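Local coordinates for G-protein interacting protein 1 (Dictyostelium discoideum, PDB 5Z1N) that probably binds heterotrimeric G proteins and sequesters them in the cytosol for chemotaxis, and carries a C-terminal TNFAIP8-like domain that holds phospholipid, at residues A105-V110 against I125-A130. Residues are numbered along the deposited sequence; the frame is centred on the assembly and turned at random.
With PEF (di-palmitoyl-3-sn-phosphatidylethanolamine), chain B.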
ATOM      1  N   ALA A 105       6.871   1.135   7.128  1.00  6.64           N
ATOM      2  CA  ALA A 105       5.548   1.742   7.203  1.00 10.88           C
ATOM      3  C   ALA A 105       4.637   0.915   8.096  1.00  5.54           C
ATOM      4  O   ALA A 105       3.978   1.452   8.998  1.00 10.52           O
ATOM      5  CB  ALA A 105       4.948   1.891   5.804  1.00  6.40           C
ATOM      6  N   GLU A 106       4.655  -0.410   7.907  1.00  7.76           N
ATOM      7  CA  GLU A 106       3.848  -1.293   8.737  1.00  8.46           C
ATOM      8  C   GLU A 106       4.081  -0.987  10.207  1.00  9.05           C
ATOM      9  O   GLU A 106       3.159  -0.600  10.937  1.00 11.03           O
ATOM     10  CB  GLU A 106       4.178  -2.758   8.431  1.00  9.42           C
ATOM     11  CG  GLU A 106       3.414  -3.755   9.303  1.00  7.52           C
ATOM     12  CD  GLU A 106       3.840  -5.192   9.069  1.00 13.55           C
ATOM     13  OE1 GLU A 106       4.327  -5.500   7.960  1.00 16.54           O
ATOM     14  OE2 GLU A 106       3.691  -6.013   9.995  1.00 18.34           O
ATOM     15  N   GLN A 107       5.346  -1.067  10.630  1.00 15.13           N
ATOM     16  CA  GLN A 107       5.649  -0.881  12.040  1.00 11.26           C
ATOM     17  C   GLN A 107       5.147   0.470  12.517  1.00  8.50           C
ATOM     18  O   GLN A 107       4.458   0.563  13.544  1.00  9.79           O
ATOM     19  CB  GLN A 107       7.151  -1.036  12.266  1.00 10.80           C
ATOM     20  CG  GLN A 107       7.639  -2.453  11.984  1.00 14.45           C
ATOM     21  CD  GLN A 107       9.148  -2.573  11.974  1.00 13.58           C
ATOM     22  OE1 GLN A 107       9.860  -1.583  11.801  1.00 15.79           O
ATOM     23  NE2 GLN A 107       9.643  -3.790  12.155  1.00 15.23           N
ATOM     24  N   GLU A 108       5.383   1.518  11.727  1.00 10.86           N
ATOM     25  CA  GLU A 108       5.006   2.832  12.216  1.00  9.30           C
ATOM     26  C   GLU A 108       3.496   2.981  12.238  1.00 11.59           C
ATOM     27  O   GLU A 108       2.949   3.568  13.181  1.00 14.04           O
ATOM     28  CB  GLU A 108       5.675   3.921  11.385  1.00 10.53           C
ATOM     29  CG  GLU A 108       7.176   3.996  11.627  1.00 14.20           C
ATOM     30  CD  GLU A 108       7.532   3.982  13.108  1.00 18.59           C
ATOM     31  OE1 GLU A 108       6.874   4.695  13.896  1.00 18.32           O
ATOM     32  OE2 GLU A 108       8.472   3.249  13.486  1.00 29.25           O
ATOM     33  N   THR A 109       2.801   2.384  11.266  1.00  8.64           N
ATOM     34  CA  THR A 109       1.349   2.435  11.320  1.00  7.81           C
ATOM     35  C   THR A 109       0.852   1.738  12.576  1.00  7.71           C
ATOM     36  O   THR A 109      -0.028   2.258  13.276  1.00 11.50           O
ATOM     37  CB  THR A 109       0.740   1.819  10.060  1.00  9.27           C
ATOM     38  OG1 THR A 109       1.178   2.559   8.915  1.00 10.47           O
ATOM     39  CG2 THR A 109      -0.784   1.878  10.119  1.00  9.74           C
ATOM     40  N   VAL A 110       1.463   0.600  12.923  1.00  8.45           N
ATOM     41  CA  VAL A 110       1.093  -0.077  14.161  1.00  6.37           C
ATOM     42  C   VAL A 110       1.282   0.874  15.332  1.00 10.89           C
ATOM     43  O   VAL A 110       0.366   1.091  16.140  1.00  9.54           O
ATOM     44  CB  VAL A 110       1.913  -1.368  14.335  1.00  6.96           C
ATOM     45  CG1 VAL A 110       1.867  -1.841  15.781  1.00  6.03           C
ATOM     46  CG2 VAL A 110       1.387  -2.458  13.405  1.00  7.88           C
ATOM     47  N   ILE A 125      -3.581  -4.787  10.736  1.00  8.00           N
ATOM     48  CA  ILE A 125      -2.569  -3.938  10.110  1.00 12.94           C
ATOM     49  C   ILE A 125      -1.383  -4.778   9.658  1.00 10.97           C
ATOM     50  O   ILE A 125      -0.916  -4.669   8.513  1.00  8.20           O
ATOM     51  CB  ILE A 125      -2.120  -2.826  11.073  1.00  8.32           C
ATOM     52  CG1 ILE A 125      -3.285  -1.902  11.415  1.00  7.97           C
ATOM     53  CG2 ILE A 125      -0.970  -2.032  10.462  1.00  8.92           C
ATOM     54  CD1 ILE A 125      -2.952  -0.924  12.505  1.00  9.46           C
ATOM     55  N   ARG A 126      -0.886  -5.643  10.552  1.00  9.14           N
ATOM     56  CA  ARG A 126       0.288  -6.452  10.234  1.00  9.64           C
ATOM     57  C   ARG A 126       0.039  -7.354   9.029  1.00  9.58           C
ATOM     58  O   ARG A 126       0.877  -7.441   8.124  1.00  9.66           O
ATOM     59  CB  ARG A 126       0.700  -7.288  11.449  1.00 12.81           C
ATOM     60  CG  ARG A 126       1.280  -6.473  12.595  1.00 10.99           C
ATOM     61  CD  ARG A 126       2.058  -7.357  13.563  1.00 16.44           C
ATOM     62  NE  ARG A 126       1.274  -8.513  13.990  1.00 19.66           N
ATOM     63  CZ  ARG A 126       0.532  -8.548  15.093  1.00 33.34           C
ATOM     64  NH1 ARG A 126       0.473  -7.486  15.890  1.00 21.49           N
ATOM     65  NH2 ARG A 126      -0.151  -9.645  15.398  1.00 19.87           N
ATOM     66  N   ASN A 127      -1.104  -8.045   9.006  1.00  8.70           N
ATOM     67  CA  ASN A 127      -1.391  -8.961   7.904  1.00 10.71           C
ATOM     68  C   ASN A 127      -1.555  -8.208   6.591  1.00  7.06           C
ATOM     69  O   ASN A 127      -1.081  -8.663   5.538  1.00  8.63           O
ATOM     70  CB  ASN A 127      -2.652  -9.771   8.202  1.00 12.66           C
ATOM     71  CG  ASN A 127      -2.427 -10.837   9.253  1.00 14.12           C
ATOM     72  OD1 ASN A 127      -1.299 -11.282   9.472  1.00 20.61           O
ATOM     73  ND2 ASN A 127      -3.504 -11.262   9.902  1.00 16.67           N
ATOM     74  N   THR A 128      -2.224  -7.054   6.635  1.00  8.35           N
ATOM     75  CA  THR A 128      -2.450  -6.281   5.422  1.00 10.82           C
ATOM     76  C   THR A 128      -1.133  -5.793   4.834  1.00  8.26           C
ATOM     77  O   THR A 128      -0.848  -6.016   3.650  1.00  7.25           O
ATOM     78  CB  THR A 128      -3.384  -5.112   5.721  1.00 10.45           C
ATOM     79  OG1 THR A 128      -4.622  -5.623   6.227  1.00 12.59           O
ATOM     80  CG2 THR A 128      -3.652  -4.301   4.465  1.00 16.94           C
ATOM     81  N   PHE A 129      -0.305  -5.139   5.655  1.00 10.27           N
ATOM     82  CA  PHE A 129       0.985  -4.664   5.164  1.00 11.45           C
ATOM     83  C   PHE A 129       1.893  -5.816   4.762  1.00 13.26           C
ATOM     84  O   PHE A 129       2.691  -5.682   3.827  1.00 16.49           O
ATOM     85  CB  PHE A 129       1.680  -3.812   6.227  1.00  8.01           C
ATOM     86  CG  PHE A 129       1.347  -2.349   6.158  1.00 12.73           C
ATOM     87  CD1 PHE A 129       2.094  -1.493   5.367  1.00 12.13           C
ATOM     88  CD2 PHE A 129       0.308  -1.824   6.906  1.00 10.74           C
ATOM     89  CE1 PHE A 129       1.797  -0.143   5.310  1.00 11.05           C
ATOM     90  CE2 PHE A 129       0.005  -0.477   6.853  1.00 12.57           C
ATOM     91  CZ  PHE A 129       0.752   0.365   6.057  1.00 13.87           C
ATOM     92  N   ALA A 130       1.801  -6.947   5.460  1.00 12.11           N
ATOM     93  CA  ALA A 130       2.652  -8.083   5.135  1.00  9.87           C
ATOM     94  C   ALA A 130       2.296  -8.659   3.775  1.00 13.64           C
ATOM     95  O   ALA A 130       3.179  -9.093   3.028  1.00 15.24           O
ATOM     96  CB  ALA A 130       2.543  -9.156   6.217  1.00  6.85           C
TER
HETATM   97  C2  PEF B 401      -6.668  10.359   0.044  1.00 24.15           C
HETATM   98  C1  PEF B 401      -6.308  11.398   1.099  1.00 24.30           C
HETATM   99  N   PEF B 401      -3.366  16.504   0.379  0.50 29.33           N
HETATM  100  C3  PEF B 401      -6.590  10.936  -1.360  1.00 13.45           C
HETATM  101  C4  PEF B 401      -4.131  14.758   1.871  0.50 36.42           C
HETATM  102  C5  PEF B 401      -3.446  16.114   1.770  0.50 35.46           C
HETATM  103  C10 PEF B 401      -6.321   7.998  -0.033  1.00 22.40           C
HETATM  104  C11 PEF B 401      -5.511   6.770   0.300  1.00 29.38           C
HETATM  105  C12 PEF B 401      -5.459   5.785  -0.863  1.00 23.00           C
HETATM  106  C13 PEF B 401      -4.375   4.757  -0.561  1.00 20.54           C
HETATM  107  C14 PEF B 401      -4.318   3.613  -1.567  1.00 21.61           C
HETATM  108  C15 PEF B 401      -3.002   2.860  -1.380  1.00 27.43           C
HETATM  109  C16 PEF B 401      -2.914   1.626  -2.266  1.00 35.38           C
HETATM  110  C17 PEF B 401      -1.479   1.115  -2.370  1.00 32.13           C
HETATM  111  C18 PEF B 401      -0.788   1.058  -1.012  1.00 30.61           C
HETATM  112  C19 PEF B 401       0.128  -0.157  -0.906  1.00 35.19           C
HETATM  113  C20 PEF B 401       1.076  -0.274  -2.095  1.00 20.72           C
HETATM  114  C21 PEF B 401       1.014  -1.674  -2.693  1.00 21.44           C
HETATM  115  C22 PEF B 401       1.853  -1.780  -3.960  1.00 20.19           C
HETATM  116  C23 PEF B 401       1.489  -3.029  -4.757  1.00 14.73           C
HETATM  117  C24 PEF B 401       2.415  -3.195  -5.956  1.00 14.44           C
HETATM  118  C25 PEF B 401       1.958  -4.327  -6.850  1.00 20.26           C
HETATM  119  C30 PEF B 401      -4.626  10.015  -2.550  1.00 27.79           C
HETATM  120  C31 PEF B 401      -3.176  10.100  -2.960  1.00 27.61           C
HETATM  121  C32 PEF B 401      -2.341   9.144  -2.116  1.00 25.24           C
HETATM  122  C33 PEF B 401      -2.227   9.627  -0.675  1.00 29.79           C
HETATM  123  C34 PEF B 401      -2.021   8.452   0.273  1.00 39.05           C
HETATM  124  C35 PEF B 401      -1.701   8.930   1.686  1.00 40.18           C
HETATM  125  C36 PEF B 401      -2.070   7.876   2.723  1.00 51.35           C
HETATM  126  C37 PEF B 401      -1.360   8.110   4.053  1.00 40.40           C
HETATM  127  C38 PEF B 401      -1.887   7.160   5.125  1.00 37.89           C
HETATM  128  C39 PEF B 401      -0.755   6.389   5.796  1.00 42.95           C
HETATM  129  C40 PEF B 401      -1.267   5.468   6.899  1.00 35.70           C
HETATM  130  C41 PEF B 401      -2.246   4.425   6.368  1.00 41.06           C
HETATM  131  C42 PEF B 401      -1.591   3.480   5.364  1.00 31.45           C
HETATM  132  C43 PEF B 401      -2.534   2.338   5.005  1.00 17.80           C
HETATM  133  C44 PEF B 401      -1.917   1.403   3.974  1.00 33.59           C
HETATM  134  C45 PEF B 401      -2.768   0.163   3.799  1.00 23.97           C
HETATM  135  O4  PEF B 401      -7.466   7.917  -0.439  1.00 14.21           O
HETATM  136  O5  PEF B 401      -5.322   9.076  -2.901  1.00 28.09           O
HETATM  137  O2  PEF B 401      -5.718   9.307   0.137  1.00 20.00           O
HETATM  138  O3  PEF B 401      -5.213  11.042  -1.708  1.00 29.60           O
HETATM  139  O1P PEF B 401      -7.837  14.801   1.467  1.00 16.64           O
HETATM  140  O2P PEF B 401      -6.191  13.458   3.019  1.00 18.79           O
HETATM  141  O3P PEF B 401      -6.652  12.700   0.643  1.00 22.49           O
HETATM  142  O4P PEF B 401      -5.325  14.752   1.091  1.00 28.97           O
HETATM  143  P   PEF B 401      -6.597  13.953   1.654  1.00 19.14           P
HETATM  144  O   HOH W   1       5.014  -5.034   5.173  1.00 13.89           O
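E106 and F129 pack backbone to ring: CA of E106 sits over one face of the F129 ring, 3.9 Å from its centroid and 16° off the normal, which meets the geometry of a CH-pi contact. With CG anti to the backbone N (chi1 178°) and the chain extended beyond it, the glutamate runs past F129, its CB 3.5 Å from F129 CB, and lays its carboxylate against the aliphatic start of R126. There OE2 lies 3.4 Å from R126 CA, while the guanidinium turns away, so no salt bridge joins the two; OE1 pairs instead with K103. I125 fills the next level, its CG2 3.8 Å from V110 CG2 and also against T109 CG2. At the far end of the ring, T109 OG1 lies 3.6 Å from F129 CZ, and C44 of the bound phosphatidylethanolamine approaches CZ obliquely, at 3.5 Å. Shortened to alanine, F129 would probably leave E106 CA without its aromatic face and C44 without the ring atom it packs against. The axes of 105-110 and 125-130 approach to 9.6 Å at 160°, nearly antiparallel, as helices 92-113 and 119-132 fold back into a helical hairpin, contributing F129 to the phospholipid pocket of the TNFAIP8-like domain.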